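Local coordinates for aminoacyl-histidine dipeptidase (Vibrio alginolyticus, PDB 3MRU), which probably hydrolyses dipeptides such as carnosine as a zinc-dependent metallopeptidase of the M20C family, at residues P401-F415 with G439-F453. Sequence-based numbering, arbitrary orientation.
Sequences PGWKPDADSEIMAIF and GLFKEPYPNMDMVSF
Met450 O sits at the edge of the Trp403 indole, in its plane, 3.3 Å from Trp403 CZ2. Met450 CG packs against CZ2, CE2 and NE1. The Met450 sulfur stands above the face of the five-membered ring, a distant Met-aromatic contact, SD 4.9 Å from its centroid. With chi1 171° the indole swings away from the backbone N and reaches Met450, while Trp403 CB rests on Gly439 CA. Lys442 crosses the indole at about a right angle, touching CD1 with its CG. Its chain bends at chi2 and chi3, and NZ bonds Met448 O at 2.9 Å, from above the carbonyl plane.

The edge of Phe415 points at the face of Phe453, a T-shaped pair with planes at 66°. Phe415 CE2 lies 3.8 Å above the Phe453 ring, offset toward its rim. Val451 CG1 lies over one face of Phe415.

Within this chain, strand 449-452 is an edge strand of the mixed sheet in the zinc-binding part of this M20 peptidase, parallel to strand 168-171. Ser452 is near the zinc ligand Asp173. Helix 410-415 packs on this strand, its axis 7.8 Å away, and helix 469-485 touches Ile411, Phe415 and Phe453.

Val451 CG2 meets Ile411 CD1 and CG2, and Met412 CE lies against both methyls, CG1 at 3.5 Å. The Asp449 carboxylate lies beside the helix start, its OD2 against Ile411 CG2 and 3.7 Å from Ser409 OG. Ser409 N-caps the helix through a weak bond from Met412 N to its OG. Near the start of both segments, Pro401 CG rests on Leu440 CA at 3.6 Å.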
loop_
_atom_site.group_PDB
_atom_site.type_symbol
_atom_site.label_atom_id
_atom_site.label_comp_id
_atom_site.label_asym_id
_atom_site.label_seq_id
_atom_site.Cartn_x
_atom_site.Cartn_y
_atom_site.Cartn_z
ATOM N N PRO A 401 3.830 -8.018 7.228
ATOM C CA PRO A 401 5.243 -7.682 7.377
ATOM C C PRO A 401 5.727 -6.558 6.476
ATOM O O PRO A 401 5.193 -6.341 5.396
ATOM C CB PRO A 401 5.954 -8.984 7.002
ATOM C CG PRO A 401 4.960 -9.736 6.190
ATOM C CD PRO A 401 3.630 -9.383 6.714
ATOM N N GLY A 402 6.741 -5.845 6.952
ATOM C CA GLY A 402 7.387 -4.788 6.189
ATOM C C GLY A 402 8.692 -5.302 5.625
ATOM O O GLY A 402 9.093 -6.432 5.919
ATOM N N TRP A 403 9.351 -4.464 4.827
ATOM C CA TRP A 403 10.587 -4.811 4.147
ATOM C C TRP A 403 11.665 -3.761 4.468
ATOM O O TRP A 403 11.649 -2.658 3.901
ATOM C CB TRP A 403 10.289 -4.909 2.644
ATOM C CG TRP A 403 11.464 -5.054 1.695
ATOM C CD1 TRP A 403 12.707 -5.589 1.958
ATOM C CD2 TRP A 403 11.473 -4.700 0.306
ATOM N NE1 TRP A 403 13.489 -5.545 0.831
ATOM C CE2 TRP A 403 12.758 -5.017 -0.201
ATOM C CE3 TRP A 403 10.519 -4.136 -0.560
ATOM C CZ2 TRP A 403 13.113 -4.790 -1.533
ATOM C CZ3 TRP A 403 10.871 -3.901 -1.878
ATOM C CH2 TRP A 403 12.160 -4.235 -2.354
ATOM N N LYS A 404 12.596 -4.095 5.372
ATOM C CA LYS A 404 13.592 -3.112 5.800
ATOM C C LYS A 404 14.660 -2.865 4.743
ATOM O O LYS A 404 15.269 -3.805 4.246
ATOM C CB LYS A 404 14.192 -3.451 7.187
ATOM C CG LYS A 404 15.463 -4.339 7.242
ATOM C CD LYS A 404 15.835 -4.733 8.682
ATOM C CE LYS A 404 14.698 -5.543 9.316
ATOM N NZ LYS A 404 15.055 -6.255 10.583
ATOM N N PRO A 405 14.877 -1.595 4.380
ATOM C CA PRO A 405 15.891 -1.268 3.384
ATOM C C PRO A 405 17.342 -1.345 3.900
ATOM O O PRO A 405 17.724 -0.641 4.832
ATOM C CB PRO A 405 15.520 0.162 2.966
ATOM C CG PRO A 405 14.831 0.741 4.141
ATOM C CD PRO A 405 14.174 -0.400 4.877
ATOM N N ASP A 406 18.134 -2.212 3.281
ATOM C CA ASP A 406 19.569 -2.312 3.548
ATOM C C ASP A 406 20.369 -1.490 2.537
ATOM O O ASP A 406 20.392 -1.808 1.342
ATOM C CB ASP A 406 20.020 -3.771 3.501
ATOM C CG ASP A 406 21.539 -3.916 3.517
ATOM O OD1 ASP A 406 22.217 -3.181 4.291
ATOM O OD2 ASP A 406 22.053 -4.771 2.751
ATOM N N ALA A 407 21.039 -0.449 3.030
ATOM C CA ALA A 407 21.793 0.453 2.168
ATOM C C ALA A 407 23.044 -0.178 1.581
ATOM O O ALA A 407 23.813 -0.857 2.275
ATOM C CB ALA A 407 22.203 1.680 2.913
ATOM N N ASP A 408 23.205 0.046 0.279
ATOM C CA ASP A 408 24.218 -0.601 -0.550
ATOM C C ASP A 408 24.333 -2.112 -0.310
ATOM O O ASP A 408 25.436 -2.665 -0.217
ATOM C CB ASP A 408 25.585 0.094 -0.489
ATOM C CG ASP A 408 26.118 0.438 -1.880
ATOM O OD1 ASP A 408 25.288 0.711 -2.786
ATOM O OD2 ASP A 408 27.357 0.439 -2.069
ATOM N N SER A 409 23.176 -2.763 -0.204
ATOM C CA SER A 409 23.086 -4.197 -0.396
ATOM C C SER A 409 23.703 -4.460 -1.760
ATOM O O SER A 409 23.741 -3.557 -2.625
ATOM C CB SER A 409 21.624 -4.654 -0.359
ATOM O OG SER A 409 20.915 -4.211 -1.510
ATOM N N GLU A 410 24.177 -5.693 -1.945
ATOM C CA GLU A 410 24.746 -6.156 -3.222
ATOM C C GLU A 410 23.978 -5.743 -4.480
ATOM O O GLU A 410 24.521 -5.101 -5.393
ATOM C CB GLU A 410 24.739 -7.694 -3.257
ATOM C CG GLU A 410 25.521 -8.398 -2.138
ATOM C CD GLU A 410 25.521 -9.924 -2.299
ATOM O OE1 GLU A 410 24.424 -10.540 -2.323
ATOM O OE2 GLU A 410 26.625 -10.508 -2.398
ATOM N N ILE A 411 22.690 -6.105 -4.470
ATOM C CA ILE A 411 21.798 -6.044 -5.629
ATOM C C ILE A 411 21.314 -4.613 -5.876
ATOM O O ILE A 411 21.257 -4.161 -7.016
ATOM C CB ILE A 411 20.634 -7.097 -5.553
ATOM C CG1 ILE A 411 20.235 -7.621 -6.949
ATOM C CG2 ILE A 411 19.478 -6.654 -4.649
ATOM C CD1 ILE A 411 19.604 -6.583 -7.886
ATOM N N MET A 412 21.003 -3.884 -4.815
ATOM C CA MET A 412 20.674 -2.487 -4.981
ATOM C C MET A 412 21.835 -1.757 -5.635
ATOM O O MET A 412 21.629 -0.975 -6.561
ATOM C CB MET A 412 20.325 -1.845 -3.638
ATOM C CG MET A 412 19.569 -0.510 -3.772
ATOM S SD MET A 412 18.286 -0.496 -5.077
ATOM C CE MET A 412 17.360 -1.996 -4.715
ATOM N N ALA A 413 23.045 -2.042 -5.145
ATOM C CA ALA A 413 24.265 -1.391 -5.616
ATOM C C ALA A 413 24.464 -1.676 -7.088
ATOM O O ALA A 413 24.652 -0.759 -7.900
ATOM C CB ALA A 413 25.462 -1.877 -4.826
ATOM N N ILE A 414 24.402 -2.964 -7.416
ATOM C CA ILE A 414 24.521 -3.425 -8.790
ATOM C C ILE A 414 23.509 -2.723 -9.665
ATOM O O ILE A 414 23.881 -1.934 -10.529
ATOM C CB ILE A 414 24.352 -4.928 -8.883
ATOM C CG1 ILE A 414 25.574 -5.591 -8.264
ATOM C CG2 ILE A 414 24.204 -5.347 -10.320
ATOM C CD1 ILE A 414 26.968 -5.317 -8.914
ATOM N N PHE A 415 22.234 -2.984 -9.399
ATOM C CA PHE A 415 21.163 -2.396 -10.157
ATOM C C PHE A 415 21.455 -0.933 -10.394
ATOM O O PHE A 415 21.349 -0.443 -11.509
ATOM C CB PHE A 415 19.844 -2.552 -9.413
ATOM C CG PHE A 415 18.656 -2.069 -10.188
ATOM C CD1 PHE A 415 18.423 -0.714 -10.361
ATOM C CD2 PHE A 415 17.766 -2.975 -10.739
ATOM C CE1 PHE A 415 17.344 -0.278 -11.074
ATOM C CE2 PHE A 415 16.675 -2.547 -11.452
ATOM C CZ PHE A 415 16.465 -1.193 -11.622
ATOM N N GLY A 439 7.191 -7.631 0.232
ATOM C CA GLY A 439 7.329 -7.455 1.671
ATOM C C GLY A 439 7.140 -8.796 2.353
ATOM O O GLY A 439 8.064 -9.303 3.013
ATOM N N LEU A 440 5.954 -9.382 2.156
ATOM C CA LEU A 440 5.609 -10.672 2.734
ATOM C C LEU A 440 6.706 -11.690 2.490
ATOM O O LEU A 440 6.840 -12.656 3.243
ATOM C CB LEU A 440 4.278 -11.175 2.192
ATOM C CG LEU A 440 3.017 -10.489 2.720
ATOM C CD1 LEU A 440 2.954 -9.031 2.327
ATOM C CD2 LEU A 440 1.750 -11.198 2.260
ATOM N N PHE A 441 7.509 -11.451 1.456
ATOM C CA PHE A 441 8.618 -12.351 1.129
ATOM C C PHE A 441 9.702 -12.321 2.171
ATOM O O PHE A 441 10.505 -13.248 2.224
ATOM C CB PHE A 441 9.252 -12.059 -0.243
ATOM C CG PHE A 441 8.327 -12.281 -1.412
ATOM C CD1 PHE A 441 8.521 -11.582 -2.588
ATOM C CD2 PHE A 441 7.269 -13.181 -1.334
ATOM C CE1 PHE A 441 7.681 -11.768 -3.657
ATOM C CE2 PHE A 441 6.422 -13.368 -2.395
ATOM C CZ PHE A 441 6.623 -12.660 -3.561
ATOM N N LYS A 442 9.741 -11.259 2.981
ATOM C CA LYS A 442 10.764 -11.157 4.022
ATOM C C LYS A 442 10.460 -11.964 5.276
ATOM O O LYS A 442 11.372 -12.204 6.069
ATOM C CB LYS A 442 11.026 -9.709 4.454
ATOM C CG LYS A 442 11.978 -8.934 3.544
ATOM C CD LYS A 442 13.371 -9.546 3.473
ATOM C CE LYS A 442 14.346 -8.874 4.418
ATOM N NZ LYS A 442 15.758 -9.015 3.946
ATOM N N GLU A 443 9.207 -12.408 5.441
ATOM C CA GLU A 443 8.850 -13.257 6.592
ATOM C C GLU A 443 9.741 -14.519 6.646
ATOM O O GLU A 443 10.524 -14.677 7.588
ATOM C CB GLU A 443 7.373 -13.701 6.546
ATOM C CG GLU A 443 6.721 -13.881 7.938
ATOM C CD GLU A 443 7.618 -14.622 8.962
ATOM O OE1 GLU A 443 7.747 -15.870 8.858
ATOM O OE2 GLU A 443 8.186 -13.950 9.871
ATOM N N PRO A 444 9.640 -15.417 5.640
ATOM C CA PRO A 444 10.719 -16.417 5.510
ATOM C C PRO A 444 11.756 -15.768 4.600
ATOM O O PRO A 444 11.430 -14.792 3.929
ATOM C CB PRO A 444 10.034 -17.591 4.805
ATOM C CG PRO A 444 8.525 -17.346 5.014
ATOM C CD PRO A 444 8.407 -15.863 4.990
ATOM N N TYR A 445 12.984 -16.285 4.576
ATOM C CA TYR A 445 14.077 -15.672 3.786
ATOM C C TYR A 445 14.384 -14.179 4.115
ATOM O O TYR A 445 14.533 -13.359 3.191
ATOM C CB TYR A 445 13.832 -15.796 2.260
ATOM C CG TYR A 445 13.283 -17.119 1.754
ATOM C CD1 TYR A 445 14.133 -18.206 1.506
ATOM C CD2 TYR A 445 11.918 -17.268 1.482
ATOM C CE1 TYR A 445 13.633 -19.420 1.027
ATOM C CE2 TYR A 445 11.408 -18.469 1.005
ATOM C CZ TYR A 445 12.265 -19.545 0.780
ATOM O OH TYR A 445 11.746 -20.739 0.309
ATOM N N PRO A 446 14.464 -13.809 5.418
ATOM C CA PRO A 446 14.975 -12.456 5.705
ATOM C C PRO A 446 16.373 -12.285 5.137
ATOM O O PRO A 446 16.735 -11.181 4.719
ATOM C CB PRO A 446 15.023 -12.395 7.242
ATOM C CG PRO A 446 14.894 -13.805 7.711
ATOM C CD PRO A 446 14.099 -14.524 6.658
ATOM N N ASN A 447 17.123 -13.380 5.067
ATOM C CA ASN A 447 18.448 -13.360 4.468
ATOM C C ASN A 447 18.411 -12.755 3.067
ATOM O O ASN A 447 19.325 -12.026 2.677
ATOM C CB ASN A 447 19.036 -14.771 4.419
ATOM C CG ASN A 447 19.162 -15.398 5.793
ATOM O OD1 ASN A 447 19.047 -14.716 6.812
ATOM N ND2 ASN A 447 19.399 -16.704 5.828
ATOM N N MET A 448 17.357 -13.053 2.310
ATOM C CA MET A 448 17.228 -12.505 0.960
ATOM C C MET A 448 16.959 -11.022 0.918
ATOM O O MET A 448 15.991 -10.543 1.504
ATOM C CB MET A 448 16.103 -13.189 0.202
ATOM C CG MET A 448 16.485 -14.508 -0.389
ATOM S SD MET A 448 15.804 -14.574 -2.038
ATOM C CE MET A 448 14.050 -14.790 -1.692
ATOM N N ASP A 449 17.814 -10.301 0.206
ATOM C CA ASP A 449 17.528 -8.914 -0.156
ATOM C C ASP A 449 16.891 -8.981 -1.530
ATOM O O ASP A 449 16.826 -10.062 -2.130
ATOM C CB ASP A 449 18.819 -8.108 -0.275
ATOM C CG ASP A 449 19.749 -8.663 -1.350
ATOM O OD1 ASP A 449 19.723 -9.910 -1.573
ATOM O OD2 ASP A 449 20.505 -7.848 -1.966
ATOM N N MET A 450 16.448 -7.833 -2.040
ATOM C CA MET A 450 15.682 -7.822 -3.267
ATOM C C MET A 450 15.409 -6.449 -3.841
ATOM O O MET A 450 15.788 -5.424 -3.272
ATOM C CB MET A 450 14.360 -8.567 -3.059
ATOM C CG MET A 450 13.594 -8.201 -1.813
ATOM S SD MET A 450 12.340 -9.436 -1.426
ATOM C CE MET A 450 13.403 -10.799 -0.904
ATOM N N VAL A 451 14.759 -6.461 -5.001
ATOM C CA VAL A 451 14.468 -5.265 -5.761
ATOM C C VAL A 451 13.145 -5.461 -6.457
ATOM O O VAL A 451 12.739 -6.579 -6.730
ATOM C CB VAL A 451 15.529 -4.959 -6.859
ATOM C CG1 VAL A 451 15.491 -3.493 -7.224
ATOM C CG2 VAL A 451 16.906 -5.289 -6.402
ATOM N N SER A 452 12.499 -4.347 -6.753
ATOM C CA SER A 452 11.266 -4.335 -7.470
ATOM C C SER A 452 11.287 -3.175 -8.458
ATOM O O SER A 452 11.366 -2.021 -8.069
ATOM C CB SER A 452 10.100 -4.209 -6.487
ATOM O OG SER A 452 9.042 -3.415 -7.021
ATOM N N PHE A 453 11.213 -3.508 -9.739
ATOM C CA PHE A 453 11.121 -2.534 -10.828
ATOM C C PHE A 453 10.387 -3.194 -12.002
ATOM O O PHE A 453 10.391 -4.432 -12.134
ATOM C CB PHE A 453 12.490 -2.358 -11.457
ATOM C CG PHE A 453 13.044 -3.636 -12.005
ATOM C CD1 PHE A 453 13.326 -4.703 -11.156
ATOM C CD2 PHE A 453 13.242 -3.794 -13.362
ATOM C CE1 PHE A 453 13.820 -5.909 -11.654
ATOM C CE2 PHE A 453 13.736 -4.988 -13.869
ATOM C CZ PHE A 453 14.027 -6.049 -13.019
#